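Local coordinates for protein prefoldin beta subunit 2 (Thermococcus sp., PDB 3AEI) that probably acts as a coiled-coil subunit of the prefoldin chaperone, which holds unfolded proteins and hands them to a group II chaperonin, at residues Glu34-Ile37 / Thr38-Lys41. Sequence-based numbering, arbitrary orientation.
Sequences EGII and TSLK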
ATOM      1  N   GLU A  34     -17.175  -1.038 -12.788  1.00 18.96           N
ATOM      2  CA  GLU A  34     -17.961  -0.626 -13.972  1.00 20.11           C
ATOM      3  C   GLU A  34     -19.349  -1.254 -13.919  1.00 23.05           C
ATOM      4  O   GLU A  34     -20.349  -0.598 -14.186  1.00 19.90           O
ATOM      5  CB  GLU A  34     -17.247  -1.041 -15.251  1.00 21.40           C
ATOM      6  CG  GLU A  34     -17.726  -0.296 -16.484  1.00 30.20           C
ATOM      7  CD  GLU A  34     -16.872  -0.642 -17.688  1.00 38.14           C
ATOM      8  OE1 GLU A  34     -16.680   0.227 -18.560  1.00 42.04           O
ATOM      9  OE2 GLU A  34     -16.385  -1.786 -17.755  1.00 37.14           O
ATOM     10  N   GLY A  35     -19.410  -2.521 -13.530  1.00 22.87           N
ATOM     11  CA  GLY A  35     -20.712  -3.168 -13.431  1.00 25.96           C
ATOM     12  C   GLY A  35     -21.641  -2.472 -12.460  1.00 28.62           C
ATOM     13  O   GLY A  35     -22.842  -2.363 -12.735  1.00 27.41           O
ATOM     14  N   ILE A  36     -21.105  -1.995 -11.335  1.00 24.52           N
ATOM     15  CA  ILE A  36     -21.907  -1.308 -10.338  1.00 24.35           C
ATOM     16  C   ILE A  36     -22.320   0.082 -10.822  1.00 22.41           C
ATOM     17  O   ILE A  36     -23.487   0.515 -10.680  1.00 25.09           O
ATOM     18  CB  ILE A  36     -21.136  -1.132  -9.026  1.00 23.94           C
ATOM     19  CG1 ILE A  36     -20.800  -2.521  -8.455  1.00 32.71           C
ATOM     20  CG2 ILE A  36     -21.927  -0.256  -8.060  1.00 27.95           C
ATOM     21  CD1 ILE A  36     -20.130  -2.512  -7.133  1.00 31.05           C
ATOM     22  N   ILE A  37     -21.351   0.789 -11.385  1.00 19.60           N
ATOM     23  CA  ILE A  37     -21.599   2.146 -11.846  1.00 19.42           C
ATOM     24  C   ILE A  37     -22.649   2.201 -12.936  1.00 23.48           C
ATOM     25  O   ILE A  37     -23.389   3.180 -13.038  1.00 22.13           O
ATOM     26  CB  ILE A  37     -20.271   2.752 -12.362  1.00 21.13           C
ATOM     27  CG1 ILE A  37     -19.343   2.997 -11.165  1.00 21.86           C
ATOM     28  CG2 ILE A  37     -20.512   4.062 -13.103  1.00 20.82           C
ATOM     29  CD1 ILE A  37     -17.840   3.157 -11.587  1.00 20.27           C
ATOM     30  N   THR A  38     -22.723   1.155 -13.740  1.00 25.19           N
ATOM     31  CA  THR A  38     -23.692   1.168 -14.819  1.00 28.91           C
ATOM     32  C   THR A  38     -24.976   0.444 -14.426  1.00 30.68           C
ATOM     33  O   THR A  38     -25.832   0.224 -15.273  1.00 35.47           O
ATOM     34  CB  THR A  38     -23.102   0.549 -16.091  1.00 24.07           C
ATOM     35  OG1 THR A  38     -22.782  -0.843 -15.853  1.00 28.87           O
ATOM     36  CG2 THR A  38     -21.857   1.306 -16.526  1.00 26.61           C
ATOM     37  N   SER A  39     -25.120   0.096 -13.152  1.00 32.93           N
ATOM     38  CA  SER A  39     -26.327  -0.601 -12.697  1.00 38.34           C
ATOM     39  C   SER A  39     -27.497   0.369 -12.561  1.00 38.70           C
ATOM     40  O   SER A  39     -27.362   1.564 -12.791  1.00 33.63           O
ATOM     41  CB  SER A  39     -26.084  -1.369 -11.381  1.00 29.00           C
ATOM     42  OG  SER A  39     -25.824  -0.536 -10.265  1.00 33.65           O
ATOM     43  N   LEU A  40     -28.651  -0.138 -12.161  1.00 33.77           N
ATOM     44  CA  LEU A  40     -29.835   0.703 -12.094  1.00 36.82           C
ATOM     45  C   LEU A  40     -29.915   1.816 -11.054  1.00 35.05           C
ATOM     46  O   LEU A  40     -30.442   2.886 -11.363  1.00 39.90           O
ATOM     47  CB  LEU A  40     -31.051  -0.205 -11.975  1.00 32.28           C
ATOM     48  CG  LEU A  40     -32.418   0.356 -12.339  1.00 43.29           C
ATOM     49  CD1 LEU A  40     -32.467   0.762 -13.827  1.00 41.96           C
ATOM     50  CD2 LEU A  40     -33.429  -0.745 -12.041  1.00 32.35           C
ATOM     51  N   LYS A  41     -29.415   1.591  -9.840  1.00 33.63           N
ATOM     52  CA  LYS A  41     -29.495   2.615  -8.797  1.00 32.00           C
ATOM     53  C   LYS A  41     -29.169   3.982  -9.392  1.00 46.31           C
ATOM     54  O   LYS A  41     -28.132   4.166 -10.044  1.00 40.20           O
ATOM     55  CB  LYS A  41     -28.555   2.311  -7.623  1.00 41.59           C
ATOM     56  CG  LYS A  41     -28.605   3.377  -6.523  1.00 47.17           C
ATOM     57  CD  LYS A  41     -27.893   2.957  -5.244  1.00 47.90           C
ATOM     58  CE  LYS A  41     -27.866   4.101  -4.227  1.00 51.40           C
ATOM     59  NZ  LYS A  41     -29.238   4.613  -3.938  1.00 47.77           N
TER
HETATM   60  O   HOH W   1     -25.745   2.823  -9.975  1.00 36.81           O
HETATM   61  O   HOH W   2     -26.036   3.771 -13.952  1.00 36.06           O
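T38 and S39 fold their hydroxyls back onto backbone carbonyls of the last turn of helix 2-37. T38 grips E34 O twice. Its amide N donates over 3.0 Å, closing the last i to i+4 bond of the turn, and T38 OG1 donates to the same E34 O, also at 3.0 Å. The two donors come from opposite faces of the carbonyl plane. The hydroxyl can reach back because chi1 of 63° swings OG1 over the T38 backbone. The T38 side chain also packs on I63 of helix 59-93.

S39 repeats the scheme on I36 O, one residue closer in sequence. S39 N donates to I36 O at 3.0 Å, from well above the carbonyl plane. S39 OG donates to the same I36 O at 2.6 Å, in that plane and on a lone pair. With an alanine here, I36 O would probably lose its in-plane hydroxyl donor and be left with the amide above its plane.

I37 is buried and packs on K59 of helix 59-93 and on V55 of the second subunit. Here the first long helix of the prefoldin coiled coil ends and the chain leaves for strand 46-50. E34 O and I36 O each accept one amide and one hydroxyl, and water 2, which also donates to S39 O, serves I37 O. Backbone, hydroxyls and water thus hold the helix end together.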